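Local coordinates for protein transcriptional regulator (NtrC family) (Aquifex aeolicus, PDB 3DZD) that probably uses ATP hydrolysis in its AAA+ domain to activate transcription by sigma54 RNA polymerase, under control of a response-regulator receiver domain, at residues I148-G159 / D263-L274; A195-E203 / T212-L220. All blocks are in the same frame, centred on the assembly; numbering follows the deposited sequence.

Contact 1 of 2, residues I148-G159 / D263-L274; sequences IAKSKAPVLITG and DIRVISATNKNL
The guanidinium group of Arg265 is ringed by main chain from residues 148-153. Over one face lie Lys152 CA and Ser151 O, the oxygen 3.1 Å from Arg265 NH1 but too badly angled to bond. At the edge, Ile148 O sits in the guanidinium plane and accepts from Arg265 NH2 at 3.0 Å (N-H...O 158°). Ala149 O, tilted from that plane, takes Arg265 NH1 at 3.1 Å, and Ala153 O takes Arg265 NE at 2.8 Å plus a weak second bond from NH2. NH2, NH1 and NE reach these carbonyls from above the carbonyl planes rather than along a lone pair. A bend at chi2 (-85°) turns the arginine chain toward the last turn of helix 136-149, whose carbonyl end would probably favour the cation. Val155 CG2 approaches NH2 obliquely.

Beyond the arginine, strands 155-158 and 265-270 run parallel, their axes 20° apart, as neighbours in the central sheet of the AAA+ P-loop fold. Ser268 N to Val155 O, 2.8 Å, is nearly straight; Ile157 N to Ser268 O continues the ladder. On the face of Val155 and Ile157, Ile157 CD1 meets Ile267 CG2 at 3.8 Å, and the side chain of Ala269 lies about 6 Å from the bound ADP. On the other face, Leu156 CD1 reaches between Ser268 CB and Thr270 CG2. Thr270 OG1 accepts from Lys272 N in an ST turn and also bonds Glu230 at the end of the Walker B segment. At the opposite end, Lys152 NZ forms a salt bridge with Asp263 OD1, 3.1 Å, through a weak hydrogen bond.

Contact 2 of 2, residues A195-E203 / T212-L220; sequences AESELFGHE and TRKKGKLEL
A helix-to-strand junction, 195-203, packs against a strand-to-helix junction, 212-220, at the base of the beta hairpin that carries the GAFTGA loop, the sigma54-contacting insertion of this activator family. The hairpin is short: His202 and Lys214 form an antiparallel hydrogen-bonded pair, Lys214 N giving a nearly straight bond to His202 O (2.8 Å, 175°), while the return bond from His202 N is weak. Just below, the chains close in until Gly201 CA and Gly216 CA are 3.6 Å apart, an approach made easier by the absence of side chains on both residues. Gly201 ends helix 195-200 with positive phi; Gly216 is the N-cap residue of helix 217-220.

His202 holds its CG in the crowded position between backbone N and carbonyl carbon (chi1 48°), and Lys214 lies over one face of its imidazole, with CB 3.7 Å from the ring centroid in a CH-pi contact. The lysine chain then bends at chi3, keeping CE 3.4 Å from His202 NE2 and carrying NZ to a salt bridge with Glu198 OE2 at 3.5 Å and a weak bond to Ser197 OG. An alanine in place of His202 would leave the aliphatic part of Lys214 without its flat support, and is likely to let the ammonium swing away from Glu198.

Deeper in, Leu218 N donates to a lone pair of Leu199 O at 3.1 Å, and helix 236-248 covers Leu199, Phe200 and Leu218. Leu218 CD1 rests over one face of the Phe200 ring, offset toward its rim, with Phe200 CE1 3.7 Å away.

Overall arrangement
Contact 1 is largely buried in the AAA+ domain, joining two inner strands of its central sheet; contact 2 is only partly buried and packs against the 182-186 side of that sheet, where Glu198 and Leu199 touch Leu185 and Leu218 touches Leu226 of the next strand. Their centres are 21 Å apart, yet they meet where Ile264 CD1 packs 3.6 Å from Leu218 CD2. Chemistry follows place: a regular parallel ladder and a main-chain-bound guanidinium in contact 1, against a short antiparallel pair, CH-pi contacts and lysine-glutamate attraction in contact 2. Both touch the second subunit, contact 1 through Asn271 bonded to Lys324 of that subunit, contact 2 through a salt bridge from Arg213 to its Asp72.

Contact 1 of 2, residues I148-G159 / D263-L274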
loop_
_atom_site.group_PDB
_atom_site.type_symbol
_atom_site.label_atom_id
_atom_site.label_comp_id
_atom_site.label_asym_id
_atom_site.label_seq_id
_atom_site.Cartn_x
_atom_site.Cartn_y
_atom_site.Cartn_z
ATOM N N ILE A 148 -3.006 -16.238 19.733
ATOM C CA ILE A 148 -4.331 -15.922 19.221
ATOM C C ILE A 148 -4.319 -15.797 17.701
ATOM O O ILE A 148 -5.282 -16.159 17.031
ATOM C CB ILE A 148 -4.790 -14.558 19.783
ATOM C CG1 ILE A 148 -5.093 -14.653 21.269
ATOM C CG2 ILE A 148 -6.016 -14.048 19.073
ATOM C CD1 ILE A 148 -5.684 -13.380 21.810
ATOM N N ALA A 149 -3.211 -15.290 17.169
ATOM C CA ALA A 149 -3.175 -14.746 15.814
ATOM C C ALA A 149 -3.324 -15.741 14.674
ATOM O O ALA A 149 -3.835 -15.386 13.615
ATOM C CB ALA A 149 -1.916 -13.930 15.615
ATOM N N LYS A 150 -2.861 -16.968 14.863
ATOM C CA LYS A 150 -2.852 -17.905 13.749
ATOM C C LYS A 150 -4.199 -18.592 13.568
ATOM O O LYS A 150 -4.375 -19.416 12.673
ATOM C CB LYS A 150 -1.700 -18.906 13.868
ATOM C CG LYS A 150 -0.342 -18.290 13.535
ATOM C CD LYS A 150 0.675 -19.337 13.102
ATOM C CE LYS A 150 1.940 -18.692 12.540
ATOM N NZ LYS A 150 1.673 -17.886 11.313
ATOM N N SER A 151 -5.156 -18.227 14.410
ATOM C CA SER A 151 -6.518 -18.708 14.260
ATOM C C SER A 151 -7.284 -17.803 13.306
ATOM O O SER A 151 -6.799 -16.739 12.923
ATOM C CB SER A 151 -7.216 -18.740 15.613
ATOM O OG SER A 151 -8.511 -19.289 15.483
ATOM N N LYS A 152 -8.479 -18.223 12.913
ATOM C CA LYS A 152 -9.343 -17.340 12.147
ATOM C C LYS A 152 -10.531 -16.871 12.984
ATOM O O LYS A 152 -11.348 -16.076 12.522
ATOM C CB LYS A 152 -9.830 -17.998 10.858
ATOM C CG LYS A 152 -10.245 -16.970 9.810
ATOM C CD LYS A 152 -11.384 -17.478 8.937
ATOM C CE LYS A 152 -11.737 -16.462 7.859
ATOM N NZ LYS A 152 -12.975 -16.830 7.110
ATOM N N ALA A 153 -10.618 -17.366 14.214
ATOM C CA ALA A 153 -11.666 -16.948 15.142
ATOM C C ALA A 153 -11.552 -15.451 15.444
ATOM O O ALA A 153 -10.446 -14.922 15.547
ATOM C CB ALA A 153 -11.589 -17.768 16.425
ATOM N N PRO A 154 -12.692 -14.760 15.566
ATOM C CA PRO A 154 -12.620 -13.311 15.775
ATOM C C PRO A 154 -12.110 -12.944 17.171
ATOM O O PRO A 154 -12.201 -13.737 18.107
ATOM C CB PRO A 154 -14.071 -12.855 15.582
ATOM C CG PRO A 154 -14.731 -13.985 14.822
ATOM C CD PRO A 154 -14.076 -15.209 15.356
ATOM N N VAL A 155 -11.563 -11.744 17.289
ATOM C CA VAL A 155 -11.024 -11.266 18.549
ATOM C C VAL A 155 -11.691 -9.957 18.916
ATOM O O VAL A 155 -11.810 -9.069 18.084
ATOM C CB VAL A 155 -9.498 -11.040 18.458
ATOM C CG1 VAL A 155 -8.948 -10.549 19.779
ATOM C CG2 VAL A 155 -8.802 -12.322 18.041
ATOM N N LEU A 156 -12.135 -9.850 20.159
ATOM C CA LEU A 156 -12.689 -8.615 20.678
ATOM C C LEU A 156 -11.676 -7.993 21.633
ATOM O O LEU A 156 -11.269 -8.617 22.605
ATOM C CB LEU A 156 -14.009 -8.877 21.413
ATOM C CG LEU A 156 -14.617 -7.652 22.116
ATOM C CD1 LEU A 156 -15.142 -6.651 21.095
ATOM C CD2 LEU A 156 -15.722 -8.048 23.096
ATOM N N ILE A 157 -11.264 -6.769 21.340
ATOM C CA ILE A 157 -10.330 -6.048 22.185
ATOM C C ILE A 157 -11.072 -4.991 23.002
ATOM O O ILE A 157 -11.596 -4.037 22.441
ATOM C CB ILE A 157 -9.242 -5.356 21.340
ATOM C CG1 ILE A 157 -8.576 -6.371 20.407
ATOM C CG2 ILE A 157 -8.225 -4.679 22.229
ATOM C CD1 ILE A 157 -7.616 -5.758 19.429
ATOM N N THR A 158 -11.119 -5.170 24.318
ATOM C CA THR A 158 -11.756 -4.201 25.210
ATOM C C THR A 158 -10.727 -3.286 25.866
ATOM O O THR A 158 -9.623 -3.700 26.215
ATOM C CB THR A 158 -12.606 -4.885 26.319
ATOM O OG1 THR A 158 -13.579 -5.744 25.716
ATOM C CG2 THR A 158 -13.335 -3.833 27.177
ATOM N N GLY A 159 -11.082 -2.027 26.024
ATOM C CA GLY A 159 -10.158 -1.077 26.610
ATOM C C GLY A 159 -10.703 0.315 26.477
ATOM O O GLY A 159 -11.547 0.569 25.622
ATOM N N ASP A 263 -13.375 -13.701 2.677
ATOM C CA ASP A 263 -12.616 -14.499 3.610
ATOM C C ASP A 263 -11.856 -13.520 4.488
ATOM O O ASP A 263 -10.774 -13.070 4.132
ATOM C CB ASP A 263 -11.671 -15.427 2.850
ATOM C CG ASP A 263 -10.636 -16.073 3.744
ATOM O OD1 ASP A 263 -11.006 -16.704 4.760
ATOM O OD2 ASP A 263 -9.438 -15.954 3.415
ATOM N N ILE A 264 -12.445 -13.163 5.621
ATOM C CA ILE A 264 -11.847 -12.171 6.497
ATOM C C ILE A 264 -11.686 -12.706 7.900
ATOM O O ILE A 264 -12.511 -13.469 8.385
ATOM C CB ILE A 264 -12.710 -10.908 6.574
ATOM C CG1 ILE A 264 -14.154 -11.283 6.894
ATOM C CG2 ILE A 264 -12.648 -10.132 5.266
ATOM C CD1 ILE A 264 -15.158 -10.245 6.453
ATOM N N ARG A 265 -10.596 -12.312 8.540
ATOM C CA ARG A 265 -10.448 -12.487 9.973
ATOM C C ARG A 265 -10.924 -11.192 10.616
ATOM O O ARG A 265 -10.423 -10.113 10.306
ATOM C CB ARG A 265 -8.992 -12.763 10.327
ATOM C CG ARG A 265 -8.805 -13.530 11.609
ATOM C CD ARG A 265 -8.800 -12.606 12.824
ATOM N NE ARG A 265 -8.649 -13.391 14.045
ATOM C CZ ARG A 265 -7.497 -13.916 14.451
ATOM N NH1 ARG A 265 -6.395 -13.731 13.733
ATOM N NH2 ARG A 265 -7.451 -14.633 15.566
ATOM N N VAL A 266 -11.910 -11.302 11.493
ATOM C CA VAL A 266 -12.534 -10.135 12.088
ATOM C C VAL A 266 -11.946 -9.801 13.447
ATOM O O VAL A 266 -11.951 -10.632 14.361
ATOM C CB VAL A 266 -14.041 -10.346 12.256
ATOM C CG1 VAL A 266 -14.669 -9.131 12.924
ATOM C CG2 VAL A 266 -14.678 -10.623 10.902
ATOM N N ILE A 267 -11.435 -8.583 13.573
ATOM C CA ILE A 267 -10.984 -8.086 14.867
ATOM C C ILE A 267 -11.812 -6.864 15.226
ATOM O O ILE A 267 -11.984 -5.961 14.401
ATOM C CB ILE A 267 -9.486 -7.714 14.876
ATOM C CG1 ILE A 267 -8.637 -8.920 14.456
ATOM C CG2 ILE A 267 -9.080 -7.209 16.255
ATOM C CD1 ILE A 267 -7.140 -8.664 14.484
ATOM N N SER A 268 -12.321 -6.845 16.453
ATOM C CA SER A 268 -13.186 -5.770 16.901
ATOM C C SER A 268 -12.632 -5.136 18.146
ATOM O O SER A 268 -11.866 -5.753 18.877
ATOM C CB SER A 268 -14.573 -6.316 17.214
ATOM O OG SER A 268 -15.126 -6.904 16.064
ATOM N N ALA A 269 -13.041 -3.904 18.394
ATOM C CA ALA A 269 -12.567 -3.163 19.547
ATOM C C ALA A 269 -13.723 -2.380 20.131
ATOM O O ALA A 269 -14.590 -1.914 19.391
ATOM C CB ALA A 269 -11.460 -2.238 19.147
ATOM N N THR A 270 -13.746 -2.239 21.451
ATOM C CA THR A 270 -14.800 -1.494 22.111
ATOM C C THR A 270 -14.261 -0.842 23.384
ATOM O O THR A 270 -13.311 -1.339 23.994
ATOM C CB THR A 270 -15.998 -2.422 22.442
ATOM O OG1 THR A 270 -17.089 -1.657 22.963
ATOM C CG2 THR A 270 -15.596 -3.482 23.457
ATOM N N ASN A 271 -14.837 0.287 23.773
ATOM C CA ASN A 271 -14.528 0.868 25.077
ATOM C C ASN A 271 -15.760 0.814 25.958
ATOM O O ASN A 271 -15.884 1.569 26.914
ATOM C CB ASN A 271 -14.001 2.300 24.953
ATOM C CG ASN A 271 -15.102 3.312 24.677
ATOM O OD1 ASN A 271 -16.128 2.988 24.085
ATOM N ND2 ASN A 271 -14.886 4.551 25.103
ATOM N N LYS A 272 -16.670 -0.090 25.604
ATOM C CA LYS A 272 -17.884 -0.355 26.371
ATOM C C LYS A 272 -17.810 -1.740 26.980
ATOM O O LYS A 272 -16.992 -2.558 26.575
ATOM C CB LYS A 272 -19.109 -0.304 25.462
ATOM C CG LYS A 272 -19.267 0.982 24.673
ATOM C CD LYS A 272 -20.628 1.027 23.988
ATOM C CE LYS A 272 -20.671 2.072 22.889
ATOM N NZ LYS A 272 -20.023 3.341 23.320
ATOM N N ASN A 273 -18.665 -2.012 27.957
ATOM C CA ASN A 273 -18.820 -3.378 28.422
ATOM C C ASN A 273 -19.974 -3.995 27.656
ATOM O O ASN A 273 -21.127 -3.845 28.046
ATOM C CB ASN A 273 -19.085 -3.425 29.924
ATOM C CG ASN A 273 -19.226 -4.839 30.442
ATOM O OD1 ASN A 273 -19.660 -5.742 29.721
ATOM N ND2 ASN A 273 -18.857 -5.046 31.697
ATOM N N LEU A 274 -19.660 -4.682 26.561
ATOM C CA LEU A 274 -20.693 -5.118 25.627
ATOM C C LEU A 274 -21.691 -6.084 26.220
ATOM O O LEU A 274 -22.837 -6.127 25.788
ATOM C CB LEU A 274 -20.082 -5.706 24.366
ATOM C CG LEU A 274 -19.603 -4.668 23.352
ATOM C CD1 LEU A 274 -19.049 -5.391 22.136
ATOM C CD2 LEU A 274 -20.736 -3.734 22.960
HETATM O O HOH W 1 -14.267 -9.370 16.512
#

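Contact 2 of 2, residues A195-E203 / T212-L220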
loop_
_atom_site.group_PDB
_atom_site.type_symbol
_atom_site.label_atom_id
_atom_site.label_comp_id
_atom_site.label_asym_id
_atom_site.label_seq_id
_atom_site.Cartn_x
_atom_site.Cartn_y
_atom_site.Cartn_z
ATOM N N ALA A 195 -22.065 3.992 7.610
ATOM C CA ALA A 195 -21.398 2.762 8.008
ATOM C C ALA A 195 -21.784 1.606 7.092
ATOM O O ALA A 195 -20.917 0.961 6.510
ATOM C CB ALA A 195 -21.721 2.428 9.455
ATOM N N GLU A 196 -23.084 1.354 6.959
ATOM C CA GLU A 196 -23.566 0.265 6.112
ATOM C C GLU A 196 -23.013 0.352 4.689
ATOM O O GLU A 196 -22.909 -0.655 3.990
ATOM C CB GLU A 196 -25.094 0.239 6.078
ATOM C CG GLU A 196 -25.676 -0.809 5.142
ATOM C CD GLU A 196 -27.179 -0.951 5.285
ATOM O OE1 GLU A 196 -27.767 -0.240 6.127
ATOM O OE2 GLU A 196 -27.774 -1.773 4.555
ATOM N N SER A 197 -22.658 1.559 4.269
ATOM C CA SER A 197 -22.110 1.779 2.938
ATOM C C SER A 197 -20.608 1.528 2.908
ATOM O O SER A 197 -20.073 0.997 1.936
ATOM C CB SER A 197 -22.398 3.208 2.482
ATOM O OG SER A 197 -21.507 3.600 1.454
ATOM N N GLU A 198 -19.930 1.934 3.972
ATOM C CA GLU A 198 -18.494 1.721 4.092
ATOM C C GLU A 198 -18.170 0.236 4.075
ATOM O O GLU A 198 -17.152 -0.183 3.529
ATOM C CB GLU A 198 -17.980 2.340 5.392
ATOM C CG GLU A 198 -17.857 3.835 5.336
ATOM C CD GLU A 198 -16.727 4.268 4.436
ATOM O OE1 GLU A 198 -15.556 4.038 4.811
ATOM O OE2 GLU A 198 -17.009 4.837 3.357
ATOM N N LEU A 199 -19.046 -0.552 4.684
ATOM C CA LEU A 199 -18.832 -1.985 4.811
ATOM C C LEU A 199 -19.184 -2.730 3.530
ATOM O O LEU A 199 -18.403 -3.551 3.043
ATOM C CB LEU A 199 -19.681 -2.551 5.956
ATOM C CG LEU A 199 -19.115 -2.563 7.374
ATOM C CD1 LEU A 199 -20.092 -3.245 8.329
ATOM C CD2 LEU A 199 -17.771 -3.266 7.403
ATOM N N PHE A 200 -20.370 -2.446 3.001
ATOM C CA PHE A 200 -20.936 -3.227 1.903
ATOM C C PHE A 200 -20.647 -2.653 0.521
ATOM O O PHE A 200 -20.826 -3.326 -0.489
ATOM C CB PHE A 200 -22.443 -3.394 2.101
ATOM C CG PHE A 200 -22.795 -4.224 3.295
ATOM C CD1 PHE A 200 -22.862 -5.605 3.198
ATOM C CD2 PHE A 200 -23.036 -3.630 4.520
ATOM C CE1 PHE A 200 -23.173 -6.377 4.299
ATOM C CE2 PHE A 200 -23.348 -4.394 5.626
ATOM C CZ PHE A 200 -23.416 -5.771 5.517
ATOM N N GLY A 201 -20.193 -1.411 0.473
ATOM C CA GLY A 201 -19.961 -0.766 -0.800
ATOM C C GLY A 201 -21.267 -0.553 -1.534
ATOM O O GLY A 201 -22.315 -1.074 -1.135
ATOM N N HIS A 202 -21.211 0.218 -2.611
ATOM C CA HIS A 202 -22.400 0.496 -3.403
ATOM C C HIS A 202 -22.100 0.318 -4.882
ATOM O O HIS A 202 -20.943 0.340 -5.300
ATOM C CB HIS A 202 -22.911 1.910 -3.126
ATOM C CG HIS A 202 -21.846 2.960 -3.181
ATOM N ND1 HIS A 202 -21.559 3.672 -4.326
ATOM C CD2 HIS A 202 -20.996 3.418 -2.231
ATOM C CE1 HIS A 202 -20.580 4.523 -4.080
ATOM N NE2 HIS A 202 -20.219 4.389 -2.815
ATOM N N GLU A 203 -23.146 0.141 -5.674
ATOM C CA GLU A 203 -22.965 -0.115 -7.088
ATOM C C GLU A 203 -24.234 0.211 -7.856
ATOM O O GLU A 203 -25.264 -0.428 -7.651
ATOM C CB GLU A 203 -22.551 -1.572 -7.297
ATOM C CG GLU A 203 -22.773 -2.105 -8.692
ATOM C CD GLU A 203 -24.054 -2.900 -8.793
ATOM O OE1 GLU A 203 -24.535 -3.370 -7.740
ATOM O OE2 GLU A 203 -24.574 -3.056 -9.919
ATOM N N THR A 212 -21.778 5.135 -9.794
ATOM C CA THR A 212 -20.371 4.761 -9.802
ATOM C C THR A 212 -20.090 3.765 -8.683
ATOM O O THR A 212 -20.317 4.057 -7.510
ATOM C CB THR A 212 -19.461 5.992 -9.650
ATOM O OG1 THR A 212 -19.970 6.836 -8.610
ATOM C CG2 THR A 212 -19.420 6.778 -10.949
ATOM N N ARG A 213 -19.599 2.587 -9.054
ATOM C CA ARG A 213 -19.421 1.495 -8.103
ATOM C C ARG A 213 -18.236 1.705 -7.164
ATOM O O ARG A 213 -17.179 2.184 -7.578
ATOM C CB ARG A 213 -19.263 0.167 -8.841
ATOM C CG ARG A 213 -19.415 -1.046 -7.944
ATOM C CD ARG A 213 -18.579 -2.203 -8.436
ATOM N NE ARG A 213 -17.159 -1.871 -8.404
ATOM C CZ ARG A 213 -16.194 -2.687 -8.807
ATOM N NH1 ARG A 213 -16.497 -3.889 -9.277
ATOM N NH2 ARG A 213 -14.928 -2.300 -8.747
ATOM N N LYS A 214 -18.424 1.337 -5.899
ATOM C CA LYS A 214 -17.369 1.418 -4.893
ATOM C C LYS A 214 -17.352 0.152 -4.037
ATOM O O LYS A 214 -18.394 -0.313 -3.579
ATOM C CB LYS A 214 -17.555 2.650 -4.002
ATOM C CG LYS A 214 -16.402 2.893 -3.029
ATOM C CD LYS A 214 -16.833 3.724 -1.815
ATOM C CE LYS A 214 -17.821 2.966 -0.922
ATOM N NZ LYS A 214 -18.269 3.779 0.249
ATOM N N LYS A 215 -16.162 -0.398 -3.823
ATOM C CA LYS A 215 -16.008 -1.627 -3.047
ATOM C C LYS A 215 -16.124 -1.356 -1.545
ATOM O O LYS A 215 -15.567 -0.383 -1.030
ATOM C CB LYS A 215 -14.654 -2.280 -3.341
ATOM C CG LYS A 215 -14.203 -2.165 -4.779
ATOM C CD LYS A 215 -12.834 -2.797 -4.996
ATOM C CE LYS A 215 -12.939 -4.292 -5.266
ATOM N NZ LYS A 215 -11.777 -4.811 -6.051
ATOM N N GLY A 216 -16.840 -2.226 -0.843
ATOM C CA GLY A 216 -16.945 -2.111 0.599
ATOM C C GLY A 216 -15.705 -2.635 1.296
ATOM O O GLY A 216 -14.909 -3.365 0.700
ATOM N N LYS A 217 -15.540 -2.255 2.559
ATOM C CA LYS A 217 -14.423 -2.716 3.370
ATOM C C LYS A 217 -14.445 -4.240 3.517
ATOM O O LYS A 217 -13.397 -4.883 3.560
ATOM C CB LYS A 217 -14.469 -2.069 4.757
ATOM C CG LYS A 217 -14.592 -0.563 4.747
ATOM C CD LYS A 217 -13.234 0.114 4.629
ATOM C CE LYS A 217 -13.243 1.495 5.282
ATOM N NZ LYS A 217 -11.898 2.131 5.273
ATOM N N LEU A 218 -15.636 -4.819 3.612
ATOM C CA LEU A 218 -15.737 -6.275 3.687
ATOM C C LEU A 218 -14.903 -6.900 2.571
ATOM O O LEU A 218 -14.073 -7.773 2.809
ATOM C CB LEU A 218 -17.193 -6.733 3.580
ATOM C CG LEU A 218 -18.034 -6.609 4.850
ATOM C CD1 LEU A 218 -19.523 -6.596 4.535
ATOM C CD2 LEU A 218 -17.691 -7.738 5.796
ATOM N N GLU A 219 -15.116 -6.406 1.358
ATOM C CA GLU A 219 -14.439 -6.891 0.166
ATOM C C GLU A 219 -12.950 -6.542 0.133
ATOM O O GLU A 219 -12.132 -7.325 -0.353
ATOM C CB GLU A 219 -15.134 -6.299 -1.055
ATOM C CG GLU A 219 -14.611 -6.771 -2.380
ATOM C CD GLU A 219 -15.469 -6.264 -3.519
ATOM O OE1 GLU A 219 -16.493 -5.606 -3.229
ATOM O OE2 GLU A 219 -15.124 -6.523 -4.693
ATOM N N LEU A 220 -12.602 -5.364 0.639
ATOM C CA LEU A 220 -11.210 -4.916 0.640
ATOM C C LEU A 220 -10.363 -5.737 1.607
ATOM O O LEU A 220 -9.135 -5.733 1.533
ATOM C CB LEU A 220 -11.123 -3.434 1.009
ATOM C CG LEU A 220 -11.599 -2.443 -0.057
ATOM C CD1 LEU A 220 -12.007 -1.122 0.566
ATOM C CD2 LEU A 220 -10.527 -2.233 -1.101
#